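PDB 4GB7: 6-aminohexanoate-dimer hydrolase from Bacillus anthracis, which probably hydrolyses amide bonds in 6-aminohexanoate dimers and related oligomers, as a serine hydrolase of the beta-lactamase family. Local coordinates for residues A[81-86]-A[119-124]; A[169-174]-A[257-262]; A[338-343]-A[361-366]. All blocks are in the same frame, centred on the assembly; numbering follows the deposited sequence.

Contact 1. Residues A[81-86]-A[119-124]; sequences SALQNL and GQLVYE
Tyr123 CG stands anti to its backbone N (chi1 -178°), which turns one face of the ring to Leu86, whose CG stands anti to the carbonyl carbon (chi1 -60°) and lets CD1 settle 4.0 Å from Tyr123 CB. The leucine meets the ring with its stem: Leu86 CB sits 3.7 Å from the centroid of the Tyr123 ring, only 4° off the ring normal, a CH-pi contact over the middle of one face. Beyond it, the phenol oxygen is hydrogen-bonded to Asp87, which fixes the far end of the ring, while Leu101 of helix 101-107 packs against both side chains.

The backbones run in roughly the same direction. Ala82 N donates to Leu121 O (2.8 Å) and Gln84 N to Val122 O (2.8 Å), both bonds nearly straight. Donors two residues apart thus use carbonyls of successive residues, an offset explained by the classic beta bulge at Val122 and Tyr123, both of which face Val115 on strand 110-117. The bulge turns two consecutive carbonyls outward along strand 120-126, the edge of the five-stranded antiparallel sheet, and the irregular segment 81-86 lines that edge, with a single bridge between Ser81 and Leu121. A CA-H...O contact adds to the grip on the second carbonyl, Leu83 CA lying 3.2 Å from Val122 O.

Side chains fall on two sides of the paired backbones. Gln84 and Val122 lie side by side and point the same way, CB of the glutamine 3.7 Å from CG1 of the valine, and Leu417 of helix 402-417 touches both. Leu83 goes the other way, its CD2 4.2 Å from CG of Leu121. Near the start of the strand, Gln120 reaches along to Ala82, bringing its OE1 to 3.5 Å from the alanine CB.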
# COMPACT_ATOMS: atom_id res chain seq x y z
N SER A 81 3.15 -14.59 20.60
CA SER A 81 2.05 -15.30 19.96
C SER A 81 1.03 -15.85 20.95
O SER A 81 1.34 -16.14 22.13
CB SER A 81 2.56 -16.46 19.09
OG SER A 81 3.01 -17.51 19.91
N ALA A 82 -0.17 -16.02 20.45
CA ALA A 82 -1.21 -16.72 21.09
C ALA A 82 -2.01 -17.39 19.96
O ALA A 82 -3.11 -16.97 19.58
CB ALA A 82 -2.08 -15.80 21.90
N LEU A 83 -1.43 -18.46 19.46
CA LEU A 83 -1.90 -19.09 18.22
C LEU A 83 -3.26 -19.74 18.37
O LEU A 83 -3.57 -20.39 19.39
CB LEU A 83 -0.88 -20.09 17.71
CG LEU A 83 0.49 -19.58 17.23
CD1 LEU A 83 1.17 -20.74 16.55
CD2 LEU A 83 0.41 -18.35 16.28
N GLN A 84 -4.06 -19.54 17.33
CA GLN A 84 -5.31 -20.25 17.14
C GLN A 84 -5.36 -20.71 15.70
O GLN A 84 -5.13 -19.94 14.80
CB GLN A 84 -6.50 -19.38 17.41
CG GLN A 84 -6.68 -18.94 18.84
CD GLN A 84 -7.98 -18.16 18.98
OE1 GLN A 84 -9.06 -18.64 18.59
NE2 GLN A 84 -7.88 -16.95 19.49
N ASN A 85 -5.70 -21.98 15.48
CA ASN A 85 -5.73 -22.47 14.13
C ASN A 85 -7.07 -22.11 13.50
O ASN A 85 -8.12 -22.70 13.84
CB ASN A 85 -5.55 -23.99 14.06
CG ASN A 85 -5.36 -24.47 12.65
OD1 ASN A 85 -5.68 -23.74 11.72
ND2 ASN A 85 -4.80 -25.67 12.46
N LEU A 86 -7.03 -21.14 12.58
CA LEU A 86 -8.22 -20.67 11.86
C LEU A 86 -8.45 -21.37 10.52
O LEU A 86 -9.25 -20.90 9.73
CB LEU A 86 -8.14 -19.17 11.63
CG LEU A 86 -8.04 -18.37 12.95
CD1 LEU A 86 -7.90 -16.89 12.64
CD2 LEU A 86 -9.21 -18.56 13.93
N GLY A 119 -1.90 -7.36 20.05
CA GLY A 119 -0.47 -7.31 19.95
C GLY A 119 0.23 -8.65 20.01
O GLY A 119 1.43 -8.71 20.22
N GLN A 120 -0.52 -9.71 19.76
CA GLN A 120 0.09 -11.04 19.70
C GLN A 120 -0.33 -11.72 18.39
O GLN A 120 -1.49 -11.56 17.96
CB GLN A 120 -0.35 -11.91 20.85
CG GLN A 120 -0.03 -11.32 22.21
CD GLN A 120 -0.52 -12.21 23.34
OE1 GLN A 120 -1.68 -12.66 23.36
NE2 GLN A 120 0.38 -12.51 24.27
N LEU A 121 0.62 -12.41 17.76
CA LEU A 121 0.32 -13.18 16.57
C LEU A 121 -0.62 -14.35 16.88
O LEU A 121 -0.38 -15.15 17.79
CB LEU A 121 1.62 -13.71 15.97
CG LEU A 121 1.58 -14.59 14.74
CD1 LEU A 121 1.09 -13.81 13.56
CD2 LEU A 121 2.97 -15.24 14.52
N VAL A 122 -1.72 -14.44 16.11
CA VAL A 122 -2.69 -15.50 16.29
C VAL A 122 -2.67 -16.52 15.21
O VAL A 122 -2.95 -17.72 15.48
CB VAL A 122 -4.15 -14.94 16.47
CG1 VAL A 122 -5.19 -16.06 16.46
CG2 VAL A 122 -4.19 -14.07 17.72
N TYR A 123 -2.37 -16.11 13.97
CA TYR A 123 -2.51 -17.02 12.84
C TYR A 123 -1.72 -16.49 11.70
O TYR A 123 -1.80 -15.30 11.39
CB TYR A 123 -3.94 -17.10 12.41
CG TYR A 123 -4.30 -18.03 11.29
CD1 TYR A 123 -4.21 -19.40 11.47
CD2 TYR A 123 -4.80 -17.55 10.09
CE1 TYR A 123 -4.63 -20.25 10.46
CE2 TYR A 123 -5.20 -18.39 9.06
CZ TYR A 123 -5.10 -19.74 9.26
OH TYR A 123 -5.56 -20.57 8.28
N GLU A 124 -0.90 -17.32 11.12
CA GLU A 124 -0.17 -16.99 9.90
C GLU A 124 -0.11 -18.19 9.00
O GLU A 124 0.15 -19.32 9.47
CB GLU A 124 1.22 -16.44 10.13
CG GLU A 124 2.11 -17.31 10.97
CD GLU A 124 3.54 -16.82 11.11
OE1 GLU A 124 3.91 -15.81 10.48
OE2 GLU A 124 4.29 -17.46 11.88

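Contact 2. Residues A[169-174]-A[257-262]; sequences IKELKN and LAWIIR
A short 3-10 turn, 170-172, closed by the bond from Leu172 N to Ile169 O, is set against helix 251-265, with CA of Ile169 6.6 Å from CA of Ile260. Trp259 reaches out from the helix with CG anti to its backbone N (chi1 -165°), and the turn packs against its indole, Ile169 over one face and Glu171 and Leu172 by the six-membered ring. Ile169 CG2 is 3.5 Å from the centroid of that ring, 8° off the normal, while its CD1 lies 3.6 Å from Trp259 CD1 over the five-membered part. The same isoleucine continues onto the helix, CG1 to CG1 of Ile260 at 3.8 Å. Leu172 brings CG to 3.8 Å from Trp259 CZ3, and Glu171 CB approaches CH2. Tyr231 stacks on the tryptophan from outside the two segments. The contact belongs to the helix-rich part of the chain, consistent with the helical region of the beta-lactamase fold. Glu171 bends at chi2 (92°), and a water that receives the indole N-H in the ring plane (2.9 Å from NE1) donates to Glu171 OE2. The direct packing is mainly apolar, and the indole N-H reaches an exposed carboxylate through one water.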
# COMPACT_ATOMS: atom_id res chain seq x y z
N ILE A 169 8.75 21.77 -5.02
CA ILE A 169 9.30 21.19 -6.25
C ILE A 169 9.18 22.23 -7.38
O ILE A 169 8.16 22.34 -8.03
CB ILE A 169 8.57 19.89 -6.65
CG1 ILE A 169 8.46 18.91 -5.46
CG2 ILE A 169 9.29 19.33 -7.88
CD1 ILE A 169 9.78 18.43 -4.89
N LYS A 170 10.21 23.05 -7.58
CA LYS A 170 10.09 24.13 -8.55
C LYS A 170 9.90 23.60 -9.98
O LYS A 170 9.29 24.26 -10.81
CB LYS A 170 11.27 25.06 -8.46
CG LYS A 170 12.62 24.46 -8.85
CD LYS A 170 13.73 25.40 -8.38
CE LYS A 170 14.99 25.24 -9.19
NZ LYS A 170 15.85 26.41 -8.88
N GLU A 171 10.41 22.39 -10.24
CA GLU A 171 10.18 21.70 -11.52
C GLU A 171 8.72 21.48 -11.88
O GLU A 171 8.39 21.34 -13.08
CB GLU A 171 10.90 20.33 -11.55
CG GLU A 171 12.40 20.42 -11.41
CD GLU A 171 12.89 20.32 -9.98
OE1 GLU A 171 12.13 20.66 -9.05
OE2 GLU A 171 14.04 19.91 -9.79
N LEU A 172 7.85 21.48 -10.87
CA LEU A 172 6.41 21.27 -11.06
C LEU A 172 5.60 22.57 -11.10
O LEU A 172 4.36 22.54 -11.15
CB LEU A 172 5.85 20.36 -9.97
CG LEU A 172 6.18 18.86 -10.07
CD1 LEU A 172 5.54 18.10 -8.93
CD2 LEU A 172 5.72 18.31 -11.43
N LYS A 173 6.29 23.72 -11.08
CA LYS A 173 5.58 24.99 -11.02
C LYS A 173 4.52 25.13 -12.12
O LYS A 173 4.76 24.97 -13.32
CB LYS A 173 6.57 26.17 -11.03
CG LYS A 173 5.98 27.54 -10.70
CD LYS A 173 5.94 27.79 -9.20
CE LYS A 173 5.56 29.24 -8.84
NZ LYS A 173 5.62 29.52 -7.38
N ASN A 174 3.31 25.43 -11.66
CA ASN A 174 2.14 25.71 -12.51
C ASN A 174 1.64 24.48 -13.27
O ASN A 174 0.83 24.63 -14.16
CB ASN A 174 2.39 26.90 -13.46
CG ASN A 174 2.57 28.20 -12.72
OD1 ASN A 174 1.95 28.43 -11.67
ND2 ASN A 174 3.43 29.07 -13.26
N LEU A 257 4.30 13.70 -3.54
CA LEU A 257 4.62 13.74 -2.12
C LEU A 257 6.00 13.15 -1.82
O LEU A 257 6.76 13.69 -1.06
CB LEU A 257 3.51 13.03 -1.30
CG LEU A 257 2.14 13.70 -1.25
CD1 LEU A 257 1.10 12.81 -0.58
CD2 LEU A 257 2.23 15.06 -0.54
N ALA A 258 6.32 12.01 -2.42
CA ALA A 258 7.66 11.42 -2.25
C ALA A 258 8.78 12.31 -2.78
O ALA A 258 9.86 12.36 -2.18
CB ALA A 258 7.72 10.01 -2.83
N TRP A 259 8.54 13.00 -3.90
CA TRP A 259 9.50 13.95 -4.43
C TRP A 259 9.75 15.06 -3.45
O TRP A 259 10.89 15.42 -3.20
CB TRP A 259 9.00 14.49 -5.78
CG TRP A 259 10.00 15.20 -6.64
CD1 TRP A 259 11.34 15.52 -6.36
CD2 TRP A 259 9.76 15.65 -7.99
NE1 TRP A 259 11.93 16.14 -7.45
CE2 TRP A 259 11.01 16.27 -8.46
CE3 TRP A 259 8.67 15.61 -8.84
CZ2 TRP A 259 11.12 16.79 -9.73
CZ3 TRP A 259 8.79 16.14 -10.12
CH2 TRP A 259 9.99 16.73 -10.55
N ILE A 260 8.71 15.51 -2.77
CA ILE A 260 8.85 16.49 -1.71
C ILE A 260 9.71 15.95 -0.56
O ILE A 260 10.64 16.63 -0.09
CB ILE A 260 7.49 16.95 -1.18
CG1 ILE A 260 6.73 17.70 -2.29
CG2 ILE A 260 7.62 17.85 0.05
CD1 ILE A 260 5.28 17.98 -2.00
N ILE A 261 9.44 14.73 -0.12
CA ILE A 261 10.26 14.10 0.92
C ILE A 261 11.75 14.15 0.54
O ILE A 261 12.61 14.55 1.37
CB ILE A 261 9.82 12.65 1.19
CG1 ILE A 261 8.41 12.63 1.81
CG2 ILE A 261 10.81 11.91 2.12
CD1 ILE A 261 7.78 11.26 1.89
N ARG A 262 12.06 13.72 -0.67
CA ARG A 262 13.45 13.63 -1.11
C ARG A 262 14.08 15.00 -1.16
O ARG A 262 15.20 15.19 -0.71
CB ARG A 262 13.54 12.96 -2.46
CG ARG A 262 13.09 11.49 -2.54
CD ARG A 262 13.04 11.01 -3.97
NE ARG A 262 12.40 9.69 -4.06
CZ ARG A 262 11.20 9.45 -4.59
NH1 ARG A 262 10.53 10.38 -5.27
NH2 ARG A 262 10.71 8.22 -4.58
O HOH W 1 14.47 17.30 -8.12

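Contact 3. Residues A[338-343]-A[361-366]; sequences KNVQEG and IPHNEQ
Val340 forms the tight part of the contact, meeting both His363 and Ile361, whereas Glu342 lies on the exposed side. NE2 of the histidine donates to Val340 O (2.8 Å, 161° at the hydrogen); the oxygen lies in the imidazole plane, although the donor stands 43° out of the carbonyl plane. Deeper in, Ile361 pushes its CD1 against the branch point of Val340, 3.5 Å from CB, and its CG2 lies 3.6 Å above one face of the His363 ring, offset toward the rim.

Ile361 ends strand 359-361, which pairs through Ser354 with strand 354-356. The chain then turns at His363, with left-handed backbone angles, and enters an Asx turn in which Asn364 OD1 accepts from Gln366 N. The bond from His363 and the packing of Val340 on Ile361 hold the loop after helix 332-338 beside this strand pair.

On the looser side, Glu342 N lies 3.4 Å above the opposite face of the His363 ring without hydrogen-bonding to it. Glu342 lays CB over the imidazole at 4.2 Å from its centroid, while its OE2 stays 5.0 Å from His363 ND1. That nitrogen is hydrogen-bonded to Ser352 O; with carbonyls at both ring nitrogens, a doubly protonated imidazole is plausible, and the nearby carboxylate might favour it.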
# COMPACT_ATOMS: atom_id res chain seq x y z
N LYS A 338 -9.55 8.18 12.42
CA LYS A 338 -10.69 7.70 13.22
C LYS A 338 -11.77 8.75 13.41
O LYS A 338 -12.90 8.41 13.61
CB LYS A 338 -10.18 7.09 14.53
CG LYS A 338 -9.37 5.81 14.24
CD LYS A 338 -8.93 5.06 15.50
CE LYS A 338 -7.92 5.85 16.30
NZ LYS A 338 -7.31 5.03 17.40
N ASN A 339 -11.43 10.01 13.26
CA ASN A 339 -12.42 11.11 13.32
C ASN A 339 -13.10 11.45 11.98
O ASN A 339 -13.95 12.36 11.94
CB ASN A 339 -11.73 12.36 13.89
CG ASN A 339 -11.47 12.26 15.37
OD1 ASN A 339 -12.16 11.54 16.10
ND2 ASN A 339 -10.48 12.98 15.83
N VAL A 340 -12.77 10.75 10.90
CA VAL A 340 -13.42 10.97 9.60
C VAL A 340 -14.83 10.36 9.64
O VAL A 340 -14.98 9.14 9.68
CB VAL A 340 -12.60 10.48 8.36
CG1 VAL A 340 -13.34 10.68 7.04
CG2 VAL A 340 -11.27 11.20 8.27
N GLN A 341 -15.86 11.22 9.60
CA GLN A 341 -17.25 10.73 9.63
C GLN A 341 -17.79 10.38 8.24
O GLN A 341 -17.23 10.82 7.24
CB GLN A 341 -18.16 11.76 10.28
CG GLN A 341 -17.72 12.07 11.69
CD GLN A 341 -18.85 12.52 12.56
OE1 GLN A 341 -19.19 13.69 12.58
NE2 GLN A 341 -19.44 11.58 13.30
N GLU A 342 -18.83 9.54 8.20
CA GLU A 342 -19.47 9.21 6.96
C GLU A 342 -19.93 10.53 6.34
O GLU A 342 -20.50 11.38 7.02
CB GLU A 342 -20.62 8.20 7.16
CG GLU A 342 -21.33 7.84 5.86
CD GLU A 342 -22.13 6.54 5.89
OE1 GLU A 342 -22.91 6.32 4.93
OE2 GLU A 342 -22.00 5.74 6.84
N GLY A 343 -19.59 10.71 5.06
CA GLY A 343 -19.90 11.93 4.31
C GLY A 343 -18.77 12.96 4.24
O GLY A 343 -18.85 13.97 3.48
N ILE A 361 -11.21 4.47 4.56
CA ILE A 361 -12.03 4.41 5.76
C ILE A 361 -13.39 3.91 5.35
O ILE A 361 -14.22 4.69 4.85
CB ILE A 361 -12.15 5.81 6.42
CG1 ILE A 361 -10.78 6.37 6.71
CG2 ILE A 361 -13.01 5.73 7.67
CD1 ILE A 361 -10.75 7.87 6.88
N PRO A 362 -13.62 2.58 5.49
CA PRO A 362 -14.86 2.00 4.99
C PRO A 362 -16.12 2.36 5.77
O PRO A 362 -17.21 2.06 5.32
CB PRO A 362 -14.60 0.48 5.15
CG PRO A 362 -13.58 0.35 6.25
CD PRO A 362 -12.69 1.55 5.98
N HIS A 363 -15.96 2.89 6.98
CA HIS A 363 -17.07 3.07 7.95
C HIS A 363 -17.82 1.79 8.20
O HIS A 363 -19.05 1.73 8.09
CB HIS A 363 -18.00 4.19 7.48
CG HIS A 363 -17.31 5.52 7.42
ND1 HIS A 363 -17.02 6.15 6.24
CD2 HIS A 363 -16.77 6.30 8.42
CE1 HIS A 363 -16.36 7.30 6.52
NE2 HIS A 363 -16.21 7.39 7.84
N ASN A 364 -17.08 0.77 8.58
CA ASN A 364 -17.65 -0.48 8.95
C ASN A 364 -17.96 -0.48 10.45
O ASN A 364 -17.68 0.50 11.17
CB ASN A 364 -16.82 -1.69 8.46
CG ASN A 364 -15.57 -1.98 9.30
OD1 ASN A 364 -15.28 -1.32 10.30
ND2 ASN A 364 -14.79 -2.99 8.86
N GLU A 365 -18.55 -1.57 10.93
CA GLU A 365 -19.01 -1.58 12.31
C GLU A 365 -17.86 -1.59 13.31
O GLU A 365 -18.12 -1.43 14.52
CB GLU A 365 -19.96 -2.74 12.59
CG GLU A 365 -19.34 -4.11 12.51
CD GLU A 365 -20.32 -5.17 12.96
OE1 GLU A 365 -20.68 -5.26 14.16
OE2 GLU A 365 -20.69 -5.94 12.10
N GLN A 366 -16.63 -1.83 12.83
CA GLN A 366 -15.45 -1.84 13.73
C GLN A 366 -14.72 -0.55 13.75
O GLN A 366 -13.79 -0.40 14.54
CB GLN A 366 -14.46 -2.90 13.32
CG GLN A 366 -15.08 -4.27 13.18
CD GLN A 366 -15.55 -4.83 14.50
OE1 GLN A 366 -16.73 -4.86 14.77
NE2 GLN A 366 -14.61 -5.24 15.33

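From the N terminus the three contacts follow in series, none nesting or crossing. Contact 1 closes a loop of 32 residues, mostly strand and helix, and brings the segment ahead of strand 90-92 onto the edge of the five-stranded sheet. Ser140 and Lys143, a probable SxxK pair, come next, before contact 2 opens; its 82-residue loop, with 30 residues in helices and few in strands, joins the turn after helix 165-168 to helix 251-265. Contact 3 spans just 17 residues, fastening the loop after helix 332-338 to the turn leading into strand 369-373, the other outermost strand of that sheet. Contacts 1 and 2 lie on opposite sides of the chain's centre, their centres 43 Å apart.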